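Local coordinates for geranyltranstransferase (Stenotrophomonas maltophilia, PDB 7LBJ), which probably condenses allylic and homoallylic isoprenoid diphosphates into longer prenyl diphosphates, as magnesium-dependent members of the FPP/GGPP synthase family do, at residues L209-S214 and Q275-R280; E269-M274 and L294-D299. All coordinates share one frame; numbering follows the deposited sequence. Where two conformers were deposited one is given.

Contact 1 (L209-S214 and Q275-R280); sequences LAQLDS and QSILAR. With EDO (1,2-ethanediol), chain F.
Ile277 carries this contact, its two branches reaching different turns of the helix that holds Gln211 and Ser214. Its CG2 methyl lies 3.6 Å from Gln211 O and 3.9 Å from Gln211 CG, so it meets both the backbone and the root of the glutamine side chain. The other branch ends in CD1, which comes to 3.7 Å from Ser214 OG, though this touch holds for one of two serine conformers and is doubtful. Two torsions set the fork: CG1 anti to the carbonyl carbon (chi1 -65°) leaves CG2 beside Gln211, and the extended chi2 (161°) carries CD1 on to Ser214. The Gln211 and Ile277 chains lie alongside each other, heading opposite ways. Extended as far as CD, the glutamine packs with its methylene part while its amide oxygen OE1 travels on to a hydrogen bond with Tyr281 OH, just beyond the end of 275-280.

A second touch is purely apolar: Leu212 CD2 and Leu278 CD2 meet at 4.0 Å, the two side chains set roughly perpendicular. No hydrogen bond joins the segments, and the 199 Å² buried between them comes mainly from these four residues and Ser214. On the same helix as Gln211 and Ser214, Asp213 OD2 is bonded to O2 of an ethanediol, probably a crystallisation additive, and is also salt-bridged to Arg192.

Leu278 is the first residue to leave helical backbone angles, which places the contact at the C-terminal end of helix 260-277, near the start of helix 206-233. Phe215 lies against both Ile277 and Leu278. Helix 176-201 flanks Leu212 through Val195 and Ala199, whereas Leu288 of helix 286-297 packs on Leu278.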
ATOM      1  N   LEU A 209      18.731  18.216  -3.981  1.00 16.34           N
ATOM      2  CA  LEU A 209      17.480  17.492  -4.186  1.00 15.84           C
ATOM      3  C   LEU A 209      16.554  18.273  -5.103  1.00 13.74           C
ATOM      4  O   LEU A 209      15.903  17.691  -5.978  1.00 15.31           O
ATOM      5  CB  LEU A 209      16.793  17.206  -2.838  1.00 14.86           C
ATOM      6  CG  LEU A 209      17.560  16.183  -2.001  1.00 17.47           C
ATOM      7  CD1 LEU A 209      17.065  16.177  -0.586  1.00 20.93           C
ATOM      8  CD2 LEU A 209      17.360  14.806  -2.626  1.00 18.45           C
ATOM      9  N   ALA A 210      16.479  19.600  -4.917  1.00 15.33           N
ATOM     10  CA  ALA A 210      15.583  20.402  -5.744  1.00 14.98           C
ATOM     11  C   ALA A 210      16.056  20.443  -7.188  1.00 15.84           C
ATOM     12  O   ALA A 210      15.252  20.403  -8.127  1.00 14.29           O
ATOM     13  CB  ALA A 210      15.484  21.818  -5.172  1.00 20.40           C
ATOM     14  N   GLN A 211      17.359  20.542  -7.390  1.00 15.81           N
ATOM     15  CA  GLN A 211      17.892  20.523  -8.750  1.00 16.87           C
ATOM     16  C   GLN A 211      17.571  19.198  -9.454  1.00 15.71           C
ATOM     17  O   GLN A 211      17.104  19.176 -10.605  1.00 15.96           O
ATOM     18  CB  GLN A 211      19.397  20.770  -8.672  1.00 17.82           C
ATOM     19  CG  GLN A 211      20.165  20.637  -9.973  1.00 20.50           C
ATOM     20  CD  GLN A 211      21.656  20.644  -9.680  1.00 27.98           C
ATOM     21  OE1 GLN A 211      22.191  19.662  -9.185  1.00 28.10           O
ATOM     22  NE2 GLN A 211      22.309  21.771  -9.909  1.00 30.94           N
ATOM     23  N   LEU A 212      17.820  18.078  -8.774  1.00 14.41           N
ATOM     24  CA  LEU A 212      17.523  16.770  -9.354  1.00 13.70           C
ATOM     25  C   LEU A 212      16.031  16.573  -9.553  1.00 15.96           C
ATOM     26  O   LEU A 212      15.613  15.861 -10.477  1.00 13.84           O
ATOM     27  CB  LEU A 212      18.072  15.656  -8.461  1.00 14.88           C
ATOM     28  CG  LEU A 212      19.587  15.704  -8.387  1.00 15.16           C
ATOM     29  CD1 LEU A 212      20.127  14.651  -7.446  1.00 17.01           C
ATOM     30  CD2 LEU A 212      20.206  15.547  -9.805  1.00 20.51           C
ATOM     31  N   ASP A 213      15.214  17.175  -8.695  1.00 16.40           N
ATOM     32  CA  ASP A 213      13.774  17.076  -8.881  1.00 14.66           C
ATOM     33  C   ASP A 213      13.347  17.772 -10.160  1.00 15.20           C
ATOM     34  O   ASP A 213      12.451  17.293 -10.862  1.00 15.14           O
ATOM     35  CB  ASP A 213      13.050  17.663  -7.679  1.00 16.08           C
ATOM     36  CG  ASP A 213      11.568  17.365  -7.703  1.00 20.42           C
ATOM     37  OD1 ASP A 213      11.205  16.176  -7.774  1.00 17.02           O
ATOM     38  OD2 ASP A 213      10.763  18.316  -7.647  1.00 21.20           O
ATOM     39  N   SER A 214      13.987  18.900 -10.491  1.00 13.18           N
ATOM     40  CA  SER A 214      13.690  19.599 -11.737  0.55 15.10           C
ATOM     41  C   SER A 214      14.032  18.727 -12.941  1.00 13.81           C
ATOM     42  O   SER A 214      13.301  18.685 -13.940  1.00 13.54           O
ATOM     43  CB  SER A 214      14.484  20.908 -11.760  0.55 17.80           C
ATOM     44  OG  SER A 214      14.213  21.684 -12.897  0.55 15.77           O
ATOM     45  N   GLN A 275      19.428  17.910 -20.157  1.00 16.74           N
ATOM     46  CA  GLN A 275      20.884  17.960 -20.227  1.00 21.45           C
ATOM     47  C   GLN A 275      21.433  19.241 -19.597  1.00 23.32           C
ATOM     48  O   GLN A 275      22.460  19.198 -18.911  1.00 19.03           O
ATOM     49  CB  GLN A 275      21.348  17.800 -21.671  1.00 23.31           C
ATOM     50  CG  GLN A 275      20.973  16.418 -22.287  1.00 26.11           C
ATOM     51  CD  GLN A 275      21.504  15.195 -21.510  1.00 27.76           C
ATOM     52  OE1 GLN A 275      22.644  15.186 -21.032  1.00 25.45           O
ATOM     53  NE2 GLN A 275      20.674  14.150 -21.404  1.00 22.94           N
ATOM     54  N   SER A 276      20.753  20.382 -19.788  1.00 18.49           N
ATOM     55  CA  SER A 276      21.231  21.638 -19.198  1.00 17.27           C
ATOM     56  C   SER A 276      21.244  21.597 -17.671  1.00 18.22           C
ATOM     57  O   SER A 276      22.079  22.266 -17.039  1.00 17.96           O
ATOM     58  CB  SER A 276      20.355  22.809 -19.657  1.00 22.80           C
ATOM     59  OG  SER A 276      19.115  22.788 -18.934  1.00 21.32           O
ATOM     60  N   ILE A 277      20.301  20.876 -17.061  1.00 17.09           N
ATOM     61  CA  ILE A 277      20.216  20.852 -15.596  1.00 15.69           C
ATOM     62  C   ILE A 277      21.427  20.150 -15.010  1.00 18.27           C
ATOM     63  O   ILE A 277      21.926  20.536 -13.945  1.00 18.35           O
ATOM     64  CB  ILE A 277      18.905  20.193 -15.127  1.00 13.80           C
ATOM     65  CG1 ILE A 277      17.706  21.037 -15.563  1.00 15.23           C
ATOM     66  CG2 ILE A 277      18.871  20.030 -13.575  1.00 17.68           C
ATOM     67  CD1 ILE A 277      16.393  20.259 -15.558  1.00 11.52           C
ATOM     68  N   LEU A 278      21.938  19.127 -15.702  1.00 17.28           N
ATOM     69  CA  LEU A 278      23.069  18.350 -15.208  1.00 17.04           C
ATOM     70  C   LEU A 278      24.405  18.802 -15.779  1.00 22.38           C
ATOM     71  O   LEU A 278      25.413  18.113 -15.583  1.00 22.32           O
ATOM     72  CB  LEU A 278      22.874  16.863 -15.528  1.00 17.14           C
ATOM     73  CG  LEU A 278      21.597  16.189 -15.029  1.00 18.79           C
ATOM     74  CD1 LEU A 278      21.625  14.680 -15.299  1.00 19.47           C
ATOM     75  CD2 LEU A 278      21.374  16.477 -13.541  1.00 20.54           C
ATOM     76  N   ALA A 279      24.446  19.936 -16.479  1.00 22.59           N
ATOM     77  CA  ALA A 279      25.619  20.239 -17.296  1.00 24.74           C
ATOM     78  C   ALA A 279      26.890  20.428 -16.470  1.00 24.57           C
ATOM     79  O   ALA A 279      27.991  20.223 -16.989  1.00 24.73           O
ATOM     80  CB  ALA A 279      25.350  21.482 -18.155  1.00 24.14           C
ATOM     81  N   ARG A 280      26.778  20.790 -15.196  1.00 25.43           N
ATOM     82  CA  ARG A 280      27.987  21.083 -14.440  1.00 28.57           C
ATOM     83  C   ARG A 280      28.612  19.852 -13.797  1.00 26.47           C
ATOM     84  O   ARG A 280      29.745  19.940 -13.308  1.00 27.34           O
ATOM     85  CB  ARG A 280      27.695  22.135 -13.371  1.00 28.58           C
ATOM     86  CG  ARG A 280      27.494  23.534 -13.953  1.00 37.32           C
ATOM     87  CD  ARG A 280      27.048  24.487 -12.872  1.00 40.28           C
ATOM     88  NE  ARG A 280      26.808  25.831 -13.377  1.00 50.50           N
ATOM     89  CZ  ARG A 280      26.041  26.723 -12.764  1.00 49.33           C
ATOM     90  NH1 ARG A 280      25.377  26.414 -11.660  1.00 45.82           N
ATOM     91  NH2 ARG A 280      25.945  27.953 -13.265  1.00 43.05           N
TER
HETATM   92  C1  EDO F 304      10.295  21.946 -10.600  1.00 35.84           C
HETATM   93  O1  EDO F 304      11.529  22.131 -11.320  1.00 27.38           O
HETATM   94  C2  EDO F 304      10.231  20.534 -10.051  1.00 27.34           C
HETATM   95  O2  EDO F 304      10.893  20.550  -8.780  1.00 36.72           O

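Contact 2 (E269-M274 and L294-D299); sequences ELAARM and LAVERD
Val296 meets Ala271 and Met274, one helical turn apart, with a single side chain. From its CB, which points toward the opposing helix, the two methyls diverge: CG1 sits 3.9 Å from Ala271 CB, while CG2 has two neighbours, Ala271 CB at 3.8 Å and Met274 CE at 3.7 Å. The first torsion accounts for this division, since CG1 anti to the backbone N (chi1 167°) leaves CG2 anti to the carbonyl carbon. Met274 supplies its terminal methyl by a bend at chi3 (-67°), its thioether chain and the valine branches lying antiparallel.

The small alanine is consistent with the close backbone approach, the CA atoms of Ala271 and Val296 being 6.5 Å apart. Within the first helix, Arg273 grips Glu269 side-on, NE to OE2 at 2.9 Å and NH2 to OE1, an i to i+4 salt bridge on an exposed face. Beyond the second helix, Arg298 NH2 is salt-bridged to Asp227. Ala218 and Leu219 of helix 206-233 pack on Met274. Such apolar helix-to-helix packing, with helices 260-277 and 286-297 joined by a short connection, belongs to the all-helical prenyl synthase fold.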
ATOM      1  N   GLU A 269      12.622  20.163 -26.588  1.00 19.21           N
ATOM      2  CA  GLU A 269      12.923  21.111 -25.515  1.00 22.19           C
ATOM      3  C   GLU A 269      13.168  20.395 -24.201  1.00 19.63           C
ATOM      4  O   GLU A 269      14.072  20.774 -23.443  1.00 18.24           O
ATOM      5  CB  GLU A 269      11.792  22.134 -25.353  1.00 21.67           C
ATOM      6  CG  GLU A 269      12.079  23.217 -24.282  1.00 26.93           C
ATOM      7  CD  GLU A 269      11.721  22.825 -22.831  1.00 25.42           C
ATOM      8  OE1 GLU A 269      10.698  22.130 -22.602  1.00 24.89           O
ATOM      9  OE2 GLU A 269      12.472  23.248 -21.913  1.00 22.65           O
ATOM     10  N   LEU A 270      12.345  19.385 -23.886  1.00 18.03           N
ATOM     11  CA  LEU A 270      12.549  18.634 -22.649  1.00 17.14           C
ATOM     12  C   LEU A 270      13.896  17.920 -22.648  1.00 18.28           C
ATOM     13  O   LEU A 270      14.581  17.870 -21.617  1.00 17.11           O
ATOM     14  CB  LEU A 270      11.402  17.632 -22.440  1.00 16.59           C
ATOM     15  CG  LEU A 270      10.036  18.232 -22.038  1.00 17.04           C
ATOM     16  CD1 LEU A 270       8.889  17.250 -22.317  1.00 15.05           C
ATOM     17  CD2 LEU A 270       9.976  18.673 -20.566  1.00 15.17           C
ATOM     18  N   ALA A 271      14.304  17.370 -23.800  1.00 14.53           N
ATOM     19  CA  ALA A 271      15.623  16.760 -23.910  1.00 18.98           C
ATOM     20  C   ALA A 271      16.728  17.765 -23.603  1.00 21.32           C
ATOM     21  O   ALA A 271      17.642  17.485 -22.815  1.00 20.49           O
ATOM     22  CB  ALA A 271      15.809  16.172 -25.318  1.00 21.52           C
ATOM     23  N   ALA A 272      16.683  18.934 -24.249  1.00 18.17           N
ATOM     24  CA  ALA A 272      17.693  19.944 -23.985  1.00 19.74           C
ATOM     25  C   ALA A 272      17.643  20.400 -22.532  1.00 18.89           C
ATOM     26  O   ALA A 272      18.686  20.598 -21.897  1.00 18.54           O
ATOM     27  CB  ALA A 272      17.506  21.131 -24.926  1.00 17.08           C
ATOM     28  N   ARG A 273      16.436  20.558 -21.983  1.00 17.09           N
ATOM     29  CA  ARG A 273      16.306  21.017 -20.607  1.00 15.32           C
ATOM     30  C   ARG A 273      16.971  20.041 -19.643  1.00 17.29           C
ATOM     31  O   ARG A 273      17.726  20.445 -18.754  1.00 18.84           O
ATOM     32  CB  ARG A 273      14.828  21.189 -20.248  1.00 15.79           C
ATOM     33  CG  ARG A 273      14.630  21.995 -18.972  1.00 15.80           C
ATOM     34  CD  ARG A 273      13.270  21.692 -18.370  1.00 17.92           C
ATOM     35  NE  ARG A 273      12.187  22.067 -19.278  1.00 18.51           N
ATOM     36  CZ  ARG A 273      10.900  21.953 -18.980  1.00 19.70           C
ATOM     37  NH1 ARG A 273      10.499  21.514 -17.786  1.00 17.11           N
ATOM     38  NH2 ARG A 273       9.993  22.278 -19.897  1.00 18.61           N
ATOM     39  N   MET A 274      16.719  18.745 -19.821  1.00 16.67           N
ATOM     40  CA  MET A 274      17.313  17.752 -18.931  1.00 15.79           C
ATOM     41  C   MET A 274      18.833  17.831 -18.959  1.00 16.50           C
ATOM     42  O   MET A 274      19.479  17.840 -17.906  1.00 16.95           O
ATOM     43  CB  MET A 274      16.824  16.345 -19.297  1.00 14.48           C
ATOM     44  CG  MET A 274      15.385  16.107 -18.865  1.00 17.26           C
ATOM     45  SD  MET A 274      14.846  14.411 -19.151  1.00 17.20           S
ATOM     46  CE  MET A 274      14.874  14.372 -20.958  1.00 17.95           C
ATOM     47  N   LEU A 294      17.463   7.930 -23.097  1.00 27.46           N
ATOM     48  CA  LEU A 294      16.553   6.810 -23.344  1.00 24.32           C
ATOM     49  C   LEU A 294      15.097   7.256 -23.304  1.00 26.83           C
ATOM     50  O   LEU A 294      14.275   6.781 -24.091  1.00 28.10           O
ATOM     51  CB  LEU A 294      16.781   5.700 -22.321  1.00 29.09           C
ATOM     52  CG  LEU A 294      18.054   4.875 -22.528  1.00 35.99           C
ATOM     53  CD1 LEU A 294      18.172   3.847 -21.404  1.00 37.55           C
ATOM     54  CD2 LEU A 294      18.085   4.199 -23.907  1.00 37.76           C
ATOM     55  N   ALA A 295      14.757   8.169 -22.392  1.00 23.99           N
ATOM     56  CA  ALA A 295      13.378   8.635 -22.314  1.00 27.01           C
ATOM     57  C   ALA A 295      12.960   9.372 -23.583  1.00 25.23           C
ATOM     58  O   ALA A 295      11.771   9.405 -23.913  1.00 31.09           O
ATOM     59  CB  ALA A 295      13.190   9.532 -21.088  1.00 26.56           C
ATOM     60  N   VAL A 296      13.908   9.939 -24.317  1.00 22.58           N
ATOM     61  CA  VAL A 296      13.592  10.797 -25.456  1.00 23.72           C
ATOM     62  C   VAL A 296      13.733  10.038 -26.772  1.00 29.20           C
ATOM     63  O   VAL A 296      13.047  10.342 -27.760  1.00 29.02           O
ATOM     64  CB  VAL A 296      14.496  12.042 -25.418  1.00 23.63           C
ATOM     65  CG1 VAL A 296      14.445  12.813 -26.719  1.00 34.22           C
ATOM     66  CG2 VAL A 296      14.092  12.925 -24.226  1.00 23.59           C
ATOM     67  N   GLU A 297      14.617   9.038 -26.801  1.00 27.78           N
ATOM     68  CA  GLU A 297      15.104   8.495 -28.063  1.00 32.83           C
ATOM     69  C   GLU A 297      14.811   7.024 -28.286  1.00 44.62           C
ATOM     70  O   GLU A 297      15.030   6.542 -29.403  1.00 52.05           O
ATOM     71  CB  GLU A 297      16.622   8.697 -28.179  1.00 36.89           C
ATOM     72  CG  GLU A 297      17.057  10.137 -27.987  1.00 38.02           C
ATOM     73  CD  GLU A 297      18.402  10.426 -28.605  1.00 48.02           C
ATOM     74  OE1 GLU A 297      18.991   9.502 -29.209  1.00 44.85           O
ATOM     75  OE2 GLU A 297      18.867  11.581 -28.480  1.00 60.54           O
ATOM     76  N   ARG A 298      14.340   6.295 -27.278  1.00 47.33           N
ATOM     77  CA  ARG A 298      14.118   4.868 -27.461  1.00 55.08           C
ATOM     78  C   ARG A 298      13.082   4.621 -28.556  1.00 60.96           C
ATOM     79  O   ARG A 298      12.166   5.424 -28.775  1.00 55.00           O
ATOM     80  CB  ARG A 298      13.676   4.222 -26.148  1.00 54.90           C
ATOM     81  CG  ARG A 298      12.232   4.506 -25.780  1.00 60.32           C
ATOM     82  CD  ARG A 298      11.999   4.463 -24.274  1.00 59.52           C
ATOM     83  NE  ARG A 298      10.630   4.848 -23.958  1.00 55.00           N
ATOM     84  CZ  ARG A 298      10.182   6.090 -24.034  1.00 39.97           C
ATOM     85  NH1 ARG A 298      10.977   7.083 -24.374  1.00 46.00           N
ATOM     86  NH2 ARG A 298       8.903   6.336 -23.771  1.00 40.59           N
ATOM     87  N   ASP A 299      13.253   3.501 -29.265  1.00 59.93           N
ATOM     88  CA  ASP A 299      12.355   3.128 -30.351  1.00 62.47           C
ATOM     89  C   ASP A 299      11.184   2.271 -29.891  1.00 67.23           C
ATOM     90  O   ASP A 299      10.190   2.160 -30.621  1.00 65.30           O
ATOM     91  CB  ASP A 299      13.130   2.380 -31.445  1.00 62.34           C
TER

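Contacts 1 and 2 share helix 260-277, where Met274 of contact 2 is followed directly by Gln275 of contact 1. Their centres are 14 Å apart, and no touch other than this chain continuity joins them. Along this length helix 260-277 packs against both helix 206-233 and helix 286-297, and each contact samples one of the two interfaces: the former in contact 1, the latter in contact 2. Phe215 is common to both surroundings. The centres of contacts 1 and 2 lie about 19 Å and about 16 Å, respectively, from the centre of the chain, on the same side of it. The ethanediol beside contact 1 gives no evidence of a substrate site.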